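Local coordinates for Rho GTPase-activating protein 26 (Gallus gallus, PDB 1F7C) that stimulates GTP hydrolysis by the Rho-family GTPases RhoA and Cdc42, with its helical RhoGAP domain as the part in these coordinates, at residues K43-G52 against T86-I97; A31-I41 against L101-L112. All coordinates share one frame; numbering follows the deposited sequence.

Interaction 1 of 2, residues K43-G52 against T86-I97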
loop_
_atom_site.group_PDB
_atom_site.type_symbol
_atom_site.label_atom_id
_atom_site.label_comp_id
_atom_site.label_asym_id
_atom_site.label_seq_id
_atom_site.Cartn_x
_atom_site.Cartn_y
_atom_site.Cartn_z
ATOM N N LYS A 43 11.909 -3.843 -5.286
ATOM C CA LYS A 43 12.888 -2.926 -5.839
ATOM C C LYS A 43 12.506 -1.488 -5.511
ATOM O O LYS A 43 13.373 -0.654 -5.242
ATOM C CB LYS A 43 12.984 -3.094 -7.353
ATOM C CG LYS A 43 13.537 -4.425 -7.825
ATOM C CD LYS A 43 13.533 -4.476 -9.357
ATOM C CE LYS A 43 13.994 -5.829 -9.894
ATOM N NZ LYS A 43 15.392 -6.170 -9.499
ATOM N N CYS A 44 11.208 -1.197 -5.528
ATOM C CA CYS A 44 10.731 0.147 -5.235
ATOM C C CYS A 44 10.806 0.466 -3.751
ATOM O O CYS A 44 11.161 1.581 -3.362
ATOM C CB CYS A 44 9.299 0.326 -5.727
ATOM S SG CYS A 44 9.132 0.456 -7.514
ATOM N N ILE A 45 10.472 -0.512 -2.918
ATOM C CA ILE A 45 10.514 -0.304 -1.477
ATOM C C ILE A 45 11.944 -0.030 -1.048
ATOM O O ILE A 45 12.215 0.906 -0.299
ATOM C CB ILE A 45 10.003 -1.541 -0.703
ATOM C CG1 ILE A 45 8.499 -1.695 -0.900
ATOM C CG2 ILE A 45 10.332 -1.417 0.767
ATOM C CD1 ILE A 45 7.767 -0.402 -0.849
ATOM N N HIS A 46 12.856 -0.855 -1.545
ATOM C CA HIS A 46 14.260 -0.730 -1.210
ATOM C C HIS A 46 14.863 0.613 -1.578
ATOM O O HIS A 46 15.606 1.194 -0.786
ATOM C CB HIS A 46 15.065 -1.846 -1.871
ATOM C CG HIS A 46 16.521 -1.799 -1.538
ATOM N ND1 HIS A 46 17.439 -1.123 -2.313
ATOM C CD2 HIS A 46 17.203 -2.277 -0.471
ATOM C CE1 HIS A 46 18.625 -1.185 -1.735
ATOM N NE2 HIS A 46 18.510 -1.877 -0.617
ATOM N N ALA A 47 14.548 1.107 -2.771
ATOM C CA ALA A 47 15.087 2.386 -3.219
ATOM C C ALA A 47 14.577 3.553 -2.374
ATOM O O ALA A 47 15.342 4.452 -2.001
ATOM C CB ALA A 47 14.744 2.620 -4.692
ATOM N N VAL A 48 13.283 3.544 -2.080
ATOM C CA VAL A 48 12.708 4.608 -1.284
ATOM C C VAL A 48 13.334 4.606 0.104
ATOM O O VAL A 48 13.694 5.649 0.624
ATOM C CB VAL A 48 11.160 4.458 -1.189
ATOM C CG1 VAL A 48 10.575 5.430 -0.166
ATOM C CG2 VAL A 48 10.547 4.745 -2.540
ATOM N N GLU A 49 13.487 3.432 0.704
ATOM C CA GLU A 49 14.049 3.381 2.038
ATOM C C GLU A 49 15.523 3.731 2.118
ATOM O O GLU A 49 15.919 4.493 2.994
ATOM C CB GLU A 49 13.801 2.018 2.671
ATOM C CG GLU A 49 12.338 1.699 2.800
ATOM C CD GLU A 49 12.084 0.481 3.647
ATOM O OE1 GLU A 49 13.036 -0.292 3.830
ATOM O OE2 GLU A 49 10.943 0.295 4.121
ATOM N N THR A 50 16.333 3.193 1.210
ATOM C CA THR A 50 17.767 3.466 1.232
ATOM C C THR A 50 18.199 4.842 0.737
ATOM O O THR A 50 19.325 5.254 1.007
ATOM C CB THR A 50 18.589 2.389 0.450
ATOM O OG1 THR A 50 18.095 2.267 -0.890
ATOM C CG2 THR A 50 18.511 1.044 1.151
ATOM N N ARG A 51 17.339 5.565 0.026
ATOM C CA ARG A 51 17.752 6.887 -0.432
ATOM C C ARG A 51 16.676 7.942 -0.601
ATOM O O ARG A 51 16.953 9.035 -1.095
ATOM C CB ARG A 51 18.564 6.769 -1.728
ATOM C CG ARG A 51 17.852 6.125 -2.894
ATOM C CD ARG A 51 18.872 5.594 -3.902
ATOM N NE ARG A 51 18.247 5.045 -5.105
ATOM C CZ ARG A 51 17.671 5.778 -6.056
ATOM N NH1 ARG A 51 17.638 7.107 -5.959
ATOM N NH2 ARG A 51 17.112 5.182 -7.103
ATOM N N GLY A 52 15.455 7.653 -0.175
ATOM C CA GLY A 52 14.407 8.649 -0.325
ATOM C C GLY A 52 13.506 8.821 0.881
ATOM O O GLY A 52 12.491 9.524 0.803
ATOM N N THR A 86 18.997 -7.194 -9.119
ATOM C CA THR A 86 19.426 -5.841 -9.446
ATOM C C THR A 86 18.714 -4.810 -8.565
ATOM O O THR A 86 17.859 -5.153 -7.749
ATOM C CB THR A 86 19.149 -5.522 -10.941
ATOM O OG1 THR A 86 20.128 -4.592 -11.417
ATOM C CG2 THR A 86 17.754 -4.913 -11.122
ATOM N N GLU A 87 19.081 -3.547 -8.740
ATOM C CA GLU A 87 18.491 -2.451 -7.986
ATOM C C GLU A 87 18.337 -1.248 -8.900
ATOM O O GLU A 87 19.157 -1.031 -9.789
ATOM C CB GLU A 87 19.376 -2.093 -6.789
ATOM C CG GLU A 87 19.156 -2.994 -5.582
ATOM C CD GLU A 87 20.192 -2.789 -4.494
ATOM O OE1 GLU A 87 20.442 -1.622 -4.117
ATOM O OE2 GLU A 87 20.750 -3.800 -4.009
ATOM N N ILE A 88 17.283 -0.472 -8.682
ATOM C CA ILE A 88 17.025 0.701 -9.503
ATOM C C ILE A 88 18.208 1.665 -9.488
ATOM O O ILE A 88 18.803 1.921 -8.437
ATOM C CB ILE A 88 15.758 1.439 -9.028
ATOM C CG1 ILE A 88 14.573 0.465 -9.009
ATOM C CG2 ILE A 88 15.463 2.614 -9.948
ATOM C CD1 ILE A 88 13.265 1.086 -8.571
ATOM N N CYS A 89 18.545 2.195 -10.660
ATOM C CA CYS A 89 19.659 3.133 -10.808
ATOM C C CYS A 89 19.354 4.498 -10.198
ATOM O O CYS A 89 18.203 4.924 -10.128
ATOM C CB CYS A 89 20.000 3.309 -12.294
ATOM S SG CYS A 89 21.446 4.348 -12.623
ATOM N N ALA A 90 20.409 5.181 -9.768
ATOM C CA ALA A 90 20.287 6.501 -9.166
ATOM C C ALA A 90 19.747 7.523 -10.157
ATOM O O ALA A 90 19.298 8.598 -9.770
ATOM C CB ALA A 90 21.637 6.955 -8.631
ATOM N N GLU A 91 19.793 7.184 -11.440
ATOM C CA GLU A 91 19.310 8.077 -12.489
ATOM C C GLU A 91 17.809 8.307 -12.356
ATOM O O GLU A 91 17.263 9.263 -12.911
ATOM C CB GLU A 91 19.613 7.483 -13.866
ATOM C CG GLU A 91 21.101 7.418 -14.189
ATOM C CD GLU A 91 21.404 6.557 -15.403
ATOM O OE1 GLU A 91 20.766 6.768 -16.460
ATOM O OE2 GLU A 91 22.287 5.675 -15.296
ATOM N N TRP A 92 17.149 7.426 -11.612
ATOM C CA TRP A 92 15.705 7.511 -11.408
ATOM C C TRP A 92 15.291 8.341 -10.193
ATOM O O TRP A 92 15.738 8.095 -9.075
ATOM C CB TRP A 92 15.122 6.101 -11.294
ATOM C CG TRP A 92 15.205 5.311 -12.568
ATOM C CD1 TRP A 92 15.976 4.206 -12.804
ATOM C CD2 TRP A 92 14.496 5.575 -13.790
ATOM N NE1 TRP A 92 15.790 3.765 -14.096
ATOM C CE2 TRP A 92 14.886 4.587 -14.722
ATOM C CE3 TRP A 92 13.568 6.550 -14.186
ATOM C CZ2 TRP A 92 14.379 4.547 -16.029
ATOM C CZ3 TRP A 92 13.067 6.511 -15.483
ATOM C CH2 TRP A 92 13.473 5.516 -16.387
ATOM N N GLU A 93 14.430 9.324 -10.426
ATOM C CA GLU A 93 13.938 10.194 -9.363
ATOM C C GLU A 93 13.024 9.421 -8.415
ATOM O O GLU A 93 12.333 8.489 -8.831
ATOM C CB GLU A 93 13.176 11.366 -9.975
ATOM C CG GLU A 93 14.018 12.199 -10.923
ATOM C CD GLU A 93 13.201 13.232 -11.677
ATOM O OE1 GLU A 93 12.651 14.156 -11.031
ATOM O OE2 GLU A 93 13.104 13.112 -12.921
ATOM N N ILE A 94 13.026 9.815 -7.143
ATOM C CA ILE A 94 12.197 9.174 -6.129
ATOM C C ILE A 94 10.708 9.307 -6.487
ATOM O O ILE A 94 9.951 8.343 -6.375
ATOM C CB ILE A 94 12.458 9.794 -4.715
ATOM C CG1 ILE A 94 13.845 9.380 -4.194
ATOM C CG2 ILE A 94 11.376 9.353 -3.740
ATOM C CD1 ILE A 94 13.999 7.894 -3.926
ATOM N N LYS A 95 10.294 10.502 -6.906
ATOM C CA LYS A 95 8.909 10.758 -7.294
ATOM C C LYS A 95 8.500 9.771 -8.401
ATOM O O LYS A 95 7.350 9.354 -8.492
ATOM C CB LYS A 95 8.772 12.201 -7.800
ATOM C CG LYS A 95 9.671 12.513 -9.003
ATOM C CD LYS A 95 9.910 14.013 -9.207
ATOM C CE LYS A 95 8.622 14.791 -9.444
ATOM N NZ LYS A 95 8.874 16.239 -9.732
ATOM N N THR A 96 9.467 9.403 -9.233
ATOM C CA THR A 96 9.255 8.473 -10.337
ATOM C C THR A 96 9.099 7.046 -9.821
ATOM O O THR A 96 8.248 6.290 -10.295
ATOM C CB THR A 96 10.450 8.517 -11.321
ATOM O OG1 THR A 96 10.546 9.823 -11.900
ATOM C CG2 THR A 96 10.282 7.493 -12.423
ATOM N N ILE A 97 9.933 6.686 -8.850
ATOM C CA ILE A 97 9.910 5.361 -8.255
ATOM C C ILE A 97 8.668 5.101 -7.395
ATOM O O ILE A 97 8.176 3.970 -7.350
ATOM C CB ILE A 97 11.183 5.136 -7.418
ATOM C CG1 ILE A 97 12.401 5.172 -8.350
ATOM C CG2 ILE A 97 11.088 3.807 -6.640
ATOM C CD1 ILE A 97 13.742 5.163 -7.648
HETATM O O HOH W 1 16.240 -0.942 -5.425
#

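Interaction 2 of 2, residues A31-I41 against L101-L112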
loop_
_atom_site.group_PDB
_atom_site.type_symbol
_atom_site.label_atom_id
_atom_site.label_comp_id
_atom_site.label_asym_id
_atom_site.label_seq_id
_atom_site.Cartn_x
_atom_site.Cartn_y
_atom_site.Cartn_z
ATOM N N ALA A 31 -0.070 -4.994 -13.803
ATOM C CA ALA A 31 0.491 -6.350 -14.084
ATOM C C ALA A 31 -0.310 -7.431 -13.347
ATOM O O ALA A 31 -1.542 -7.382 -13.290
ATOM C CB ALA A 31 1.961 -6.403 -13.660
ATOM N N GLN A 32 0.396 -8.413 -12.798
ATOM C CA GLN A 32 -0.236 -9.499 -12.055
ATOM C C GLN A 32 0.492 -9.701 -10.726
ATOM O O GLN A 32 1.507 -9.059 -10.458
ATOM C CB GLN A 32 -0.180 -10.803 -12.863
ATOM C CG GLN A 32 -1.034 -10.820 -14.123
ATOM C CD GLN A 32 -2.525 -10.906 -13.826
ATOM O OE1 GLN A 32 -2.999 -11.883 -13.242
ATOM N NE2 GLN A 32 -3.271 -9.883 -14.232
ATOM N N LEU A 33 -0.036 -10.591 -9.895
ATOM C CA LEU A 33 0.595 -10.889 -8.623
ATOM C C LEU A 33 1.549 -12.070 -8.776
ATOM O O LEU A 33 1.457 -13.064 -8.048
ATOM C CB LEU A 33 -0.454 -11.206 -7.554
ATOM C CG LEU A 33 -1.204 -10.014 -6.960
ATOM C CD1 LEU A 33 -2.127 -10.485 -5.845
ATOM C CD2 LEU A 33 -0.199 -9.015 -6.422
ATOM N N ASP A 34 2.466 -11.955 -9.730
ATOM C CA ASP A 34 3.451 -13.002 -9.982
ATOM C C ASP A 34 4.809 -12.573 -9.420
ATOM O O ASP A 34 4.919 -11.518 -8.797
ATOM C CB ASP A 34 3.556 -13.251 -11.482
ATOM C CG ASP A 34 4.005 -12.026 -12.237
ATOM O OD1 ASP A 34 3.606 -10.908 -11.840
ATOM O OD2 ASP A 34 4.746 -12.181 -13.229
ATOM N N SER A 35 5.841 -13.379 -9.641
ATOM C CA SER A 35 7.163 -13.039 -9.133
ATOM C C SER A 35 7.648 -11.690 -9.669
ATOM O O SER A 35 8.472 -11.027 -9.042
ATOM C CB SER A 35 8.173 -14.138 -9.478
ATOM O OG SER A 35 8.253 -14.335 -10.876
ATOM N N ILE A 36 7.139 -11.277 -10.824
ATOM C CA ILE A 36 7.544 -9.998 -11.387
ATOM C C ILE A 36 6.976 -8.871 -10.524
ATOM O O ILE A 36 7.655 -7.878 -10.254
ATOM C CB ILE A 36 7.043 -9.841 -12.834
ATOM C CG1 ILE A 36 7.653 -10.932 -13.714
ATOM C CG2 ILE A 36 7.422 -8.470 -13.376
ATOM C CD1 ILE A 36 9.160 -10.876 -13.807
ATOM N N GLY A 37 5.728 -9.042 -10.091
ATOM C CA GLY A 37 5.080 -8.056 -9.247
ATOM C C GLY A 37 5.807 -7.860 -7.921
ATOM O O GLY A 37 6.095 -6.728 -7.542
ATOM N N PHE A 38 6.098 -8.948 -7.210
ATOM C CA PHE A 38 6.812 -8.844 -5.941
ATOM C C PHE A 38 8.196 -8.250 -6.160
ATOM O O PHE A 38 8.746 -7.601 -5.277
ATOM C CB PHE A 38 6.965 -10.208 -5.275
ATOM C CG PHE A 38 5.716 -10.701 -4.610
ATOM C CD1 PHE A 38 4.667 -11.228 -5.362
ATOM C CD2 PHE A 38 5.584 -10.640 -3.227
ATOM C CE1 PHE A 38 3.503 -11.689 -4.740
ATOM C CE2 PHE A 38 4.423 -11.098 -2.596
ATOM C CZ PHE A 38 3.381 -11.623 -3.357
ATOM N N SER A 39 8.758 -8.494 -7.338
ATOM C CA SER A 39 10.068 -7.977 -7.696
ATOM C C SER A 39 9.980 -6.451 -7.793
ATOM O O SER A 39 10.801 -5.722 -7.240
ATOM C CB SER A 39 10.497 -8.568 -9.040
ATOM O OG SER A 39 11.656 -7.929 -9.546
ATOM N N ILE A 40 8.963 -5.983 -8.503
ATOM C CA ILE A 40 8.736 -4.559 -8.680
ATOM C C ILE A 40 8.541 -3.863 -7.334
ATOM O O ILE A 40 9.150 -2.829 -7.070
ATOM C CB ILE A 40 7.496 -4.320 -9.574
ATOM C CG1 ILE A 40 7.789 -4.827 -10.991
ATOM C CG2 ILE A 40 7.120 -2.844 -9.583
ATOM C CD1 ILE A 40 6.697 -4.519 -11.994
ATOM N N ILE A 41 7.695 -4.433 -6.486
ATOM C CA ILE A 41 7.440 -3.858 -5.179
ATOM C C ILE A 41 8.698 -3.791 -4.316
ATOM O O ILE A 41 8.974 -2.763 -3.700
ATOM C CB ILE A 41 6.369 -4.658 -4.428
ATOM C CG1 ILE A 41 5.027 -4.488 -5.129
ATOM C CG2 ILE A 41 6.277 -4.185 -2.981
ATOM C CD1 ILE A 41 4.515 -3.073 -5.105
ATOM N N LEU A 101 5.343 2.477 -8.315
ATOM C CA LEU A 101 4.741 1.560 -7.368
ATOM C C LEU A 101 3.220 1.712 -7.310
ATOM O O LEU A 101 2.496 0.715 -7.300
ATOM C CB LEU A 101 5.356 1.770 -5.979
ATOM C CG LEU A 101 4.855 0.876 -4.842
ATOM C CD1 LEU A 101 5.961 0.673 -3.824
ATOM C CD2 LEU A 101 3.629 1.490 -4.189
ATOM N N LYS A 102 2.731 2.948 -7.283
ATOM C CA LYS A 102 1.289 3.170 -7.217
ATOM C C LYS A 102 0.542 2.771 -8.497
ATOM O O LYS A 102 -0.534 2.175 -8.430
ATOM C CB LYS A 102 0.981 4.634 -6.876
ATOM C CG LYS A 102 1.549 5.102 -5.544
ATOM C CD LYS A 102 0.886 6.379 -5.062
ATOM C CE LYS A 102 1.014 7.504 -6.069
ATOM N NZ LYS A 102 0.189 8.691 -5.689
ATOM N N THR A 103 1.097 3.096 -9.660
ATOM C CA THR A 103 0.431 2.741 -10.909
ATOM C C THR A 103 0.408 1.221 -11.106
ATOM O O THR A 103 -0.559 0.684 -11.643
ATOM C CB THR A 103 1.089 3.430 -12.136
ATOM O OG1 THR A 103 2.408 2.915 -12.333
ATOM C CG2 THR A 103 1.164 4.934 -11.923
ATOM N N TYR A 104 1.461 0.531 -10.666
ATOM C CA TYR A 104 1.505 -0.926 -10.771
ATOM C C TYR A 104 0.337 -1.515 -9.985
ATOM O O TYR A 104 -0.268 -2.499 -10.406
ATOM C CB TYR A 104 2.806 -1.492 -10.195
ATOM C CG TYR A 104 2.702 -2.967 -9.840
ATOM C CD1 TYR A 104 2.846 -3.958 -10.814
ATOM C CD2 TYR A 104 2.393 -3.367 -8.541
ATOM C CE1 TYR A 104 2.680 -5.312 -10.504
ATOM C CE2 TYR A 104 2.220 -4.720 -8.217
ATOM C CZ TYR A 104 2.363 -5.686 -9.205
ATOM O OH TYR A 104 2.162 -7.014 -8.893
ATOM N N LEU A 105 0.040 -0.916 -8.836
ATOM C CA LEU A 105 -1.049 -1.376 -7.989
ATOM C C LEU A 105 -2.421 -1.127 -8.613
ATOM O O LEU A 105 -3.358 -1.894 -8.394
ATOM C CB LEU A 105 -0.971 -0.703 -6.616
ATOM C CG LEU A 105 0.134 -1.216 -5.691
ATOM C CD1 LEU A 105 0.194 -0.373 -4.426
ATOM C CD2 LEU A 105 -0.143 -2.673 -5.346
ATOM N N ARG A 106 -2.537 -0.051 -9.384
ATOM C CA ARG A 106 -3.792 0.276 -10.041
ATOM C C ARG A 106 -3.975 -0.528 -11.337
ATOM O O ARG A 106 -5.059 -0.546 -11.917
ATOM C CB ARG A 106 -3.853 1.778 -10.322
ATOM C CG ARG A 106 -3.944 2.619 -9.050
ATOM C CD ARG A 106 -4.548 3.989 -9.326
ATOM N NE ARG A 106 -3.667 4.838 -10.123
ATOM C CZ ARG A 106 -2.709 5.608 -9.617
ATOM N NH1 ARG A 106 -2.506 5.645 -8.306
ATOM N NH2 ARG A 106 -1.954 6.342 -10.426
ATOM N N MET A 107 -2.910 -1.202 -11.768
ATOM C CA MET A 107 -2.926 -2.020 -12.978
ATOM C C MET A 107 -3.274 -3.480 -12.705
ATOM O O MET A 107 -3.341 -4.289 -13.630
ATOM C CB MET A 107 -1.565 -1.982 -13.669
ATOM C CG MET A 107 -1.302 -0.759 -14.511
ATOM S SD MET A 107 0.384 -0.788 -15.141
ATOM C CE MET A 107 0.415 -2.344 -16.052
ATOM N N LEU A 108 -3.469 -3.828 -11.440
ATOM C CA LEU A 108 -3.810 -5.201 -11.102
ATOM C C LEU A 108 -5.239 -5.476 -11.538
ATOM O O LEU A 108 -6.112 -4.615 -11.408
ATOM C CB LEU A 108 -3.656 -5.428 -9.602
ATOM C CG LEU A 108 -2.207 -5.332 -9.122
ATOM C CD1 LEU A 108 -2.158 -5.415 -7.608
ATOM C CD2 LEU A 108 -1.383 -6.446 -9.761
ATOM N N PRO A 109 -5.497 -6.677 -12.080
ATOM C CA PRO A 109 -6.856 -7.012 -12.525
ATOM C C PRO A 109 -7.903 -6.629 -11.485
ATOM O O PRO A 109 -9.000 -6.196 -11.820
ATOM C CB PRO A 109 -6.784 -8.520 -12.780
ATOM C CG PRO A 109 -5.582 -8.974 -11.973
ATOM C CD PRO A 109 -4.611 -7.846 -12.174
ATOM N N GLY A 110 -7.552 -6.780 -10.217
ATOM C CA GLY A 110 -8.476 -6.420 -9.164
ATOM C C GLY A 110 -7.725 -5.731 -8.048
ATOM O O GLY A 110 -6.498 -5.734 -8.044
ATOM N N PRO A 111 -8.429 -5.111 -7.094
ATOM C CA PRO A 111 -7.709 -4.449 -6.007
ATOM C C PRO A 111 -7.018 -5.486 -5.127
ATOM O O PRO A 111 -7.549 -6.574 -4.914
ATOM C CB PRO A 111 -8.815 -3.697 -5.271
ATOM C CG PRO A 111 -10.030 -4.576 -5.504
ATOM C CD PRO A 111 -9.884 -4.923 -6.963
ATOM N N LEU A 112 -5.835 -5.144 -4.618
ATOM C CA LEU A 112 -5.074 -6.049 -3.762
ATOM C C LEU A 112 -5.904 -6.568 -2.581
ATOM O O LEU A 112 -5.802 -7.734 -2.213
ATOM C CB LEU A 112 -3.820 -5.340 -3.246
ATOM C CG LEU A 112 -2.795 -6.207 -2.505
ATOM C CD1 LEU A 112 -2.178 -7.209 -3.477
ATOM C CD2 LEU A 112 -1.702 -5.326 -1.907
#

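Interaction 1 of 2, residues K43-G52 against T86-I97
Ile97 enters as a knob among Cys44, Ala47, Val48 and Arg51, and its branches can be followed outward from CB. With Ile97 CG2 anti to the backbone N, that methyl is turned to the helix and lies against Cys44 CA, with Cys44 SG and Val48 CG2 close by. The other branch leaves CB through CG1 and, extended at chi2 (172°), carries Ile97 CD1 to 4.0 Å from Ala47 CB. Ile97 CD1 also meets Arg51 NH2 at 3.4 Å, the two side chains crossing at about a right angle.

The guanidinium of Arg51 also has Ala90 CA over one face and Trp92 O at its edge. Arg51 NH2 is 3.2 Å from Cys89 O, but the angle is too poor for a hydrogen bond. Residues 89-92 form a type I beta turn, so the arginine leans on the turn that precedes helix 94-106 of the all-helical RhoGAP domain. Ile94, in the first turn of that helix, puts CD1 3.7 Å from Gly52 CA; a beta carbon at Gly52 would clash with this methyl. Ile94 also touches Leu58, and its side chain lies about 11 Å from that of Arg60, the predicted arginine finger.

Toward the earlier end of 43-52 polar contacts join the apolar ones. Ile88 CD1 packs 3.8 Å from Lys43 O, which also accepts from a water that binds weakly to His46 ND1 and Ile88 N. The Lys43 chain bends only at chi4 (-61°), bringing NZ to Thr86 O in a weak 3.2 Å hydrogen bond. Glu87 OE1 comes within 3.0 Å of His46 CE1, ring and carboxylate planes 64° apart, though Thr86 and Glu87 are both poorly ordered.

Interaction 2 of 2, residues A31-I41 against L101-L112
The antiparallel pair of helices 35-51 and 94-106 of the RhoGAP domain meets here through 35-41 and 101-106, around Tyr104, the segment axes approaching to 10.7 Å at 153° between their directions. Tyr104 CG lies anti to the backbone N (chi1 160°), which sends the ring toward 31-41. Tyr104 OH donates to Gln32 O at 2.7 Å, from above the carbonyl plane. Gly37 CA lies 3.1 Å from Tyr104 OH, and a beta carbon there would collide with it.

Ala31 CB meets the ring edge, 3.4 Å from Tyr104 CE1. The side chains of Ile41 and Tyr104 cross at about a right angle, Ile41 CD1 lying 4.0 Å from Tyr104 CD2, and the same methyl reaches Leu101 CG. A phenylalanine in place of Tyr104 would probably keep these apolar contacts but leave Gln32 O without its hydroxyl donor.

Where the chain before helix 35-51 meets the chain after helix 94-106, Ala31 N makes a weak bond to Met107 O, and Leu33 CD2 packs 4.0 Å from Leu112 CD1. Asp34 N-caps helix 35-51, its OD1 accepting weakly from Gly37 N. Among the neighbouring helices, Ile40 touches helix 65-76, Leu33 rests on helix 146-164, and Leu105 turns to helix 173-184.

How the interactions relate
Both contacts join the same two helices, 35-51 and 94-106, with centres about 17 Å apart. Along the chain the order is 31-41, 43-52, 86-97, 101-112, so interaction 1 is nested inside the loop that interaction 2 closes: the start of the first helix meets the end of the second, and the reverse, as an antiparallel pair requires. Leu101 links the two, its CD1 lying 3.6 Å from Ile45 CD1 and also packing on Cys44 CB. Within the single RhoGAP domain, interaction 1 is the one near the predicted arginine finger, Arg60, while interaction 2 lies away from that site, nearer the centre of the chain.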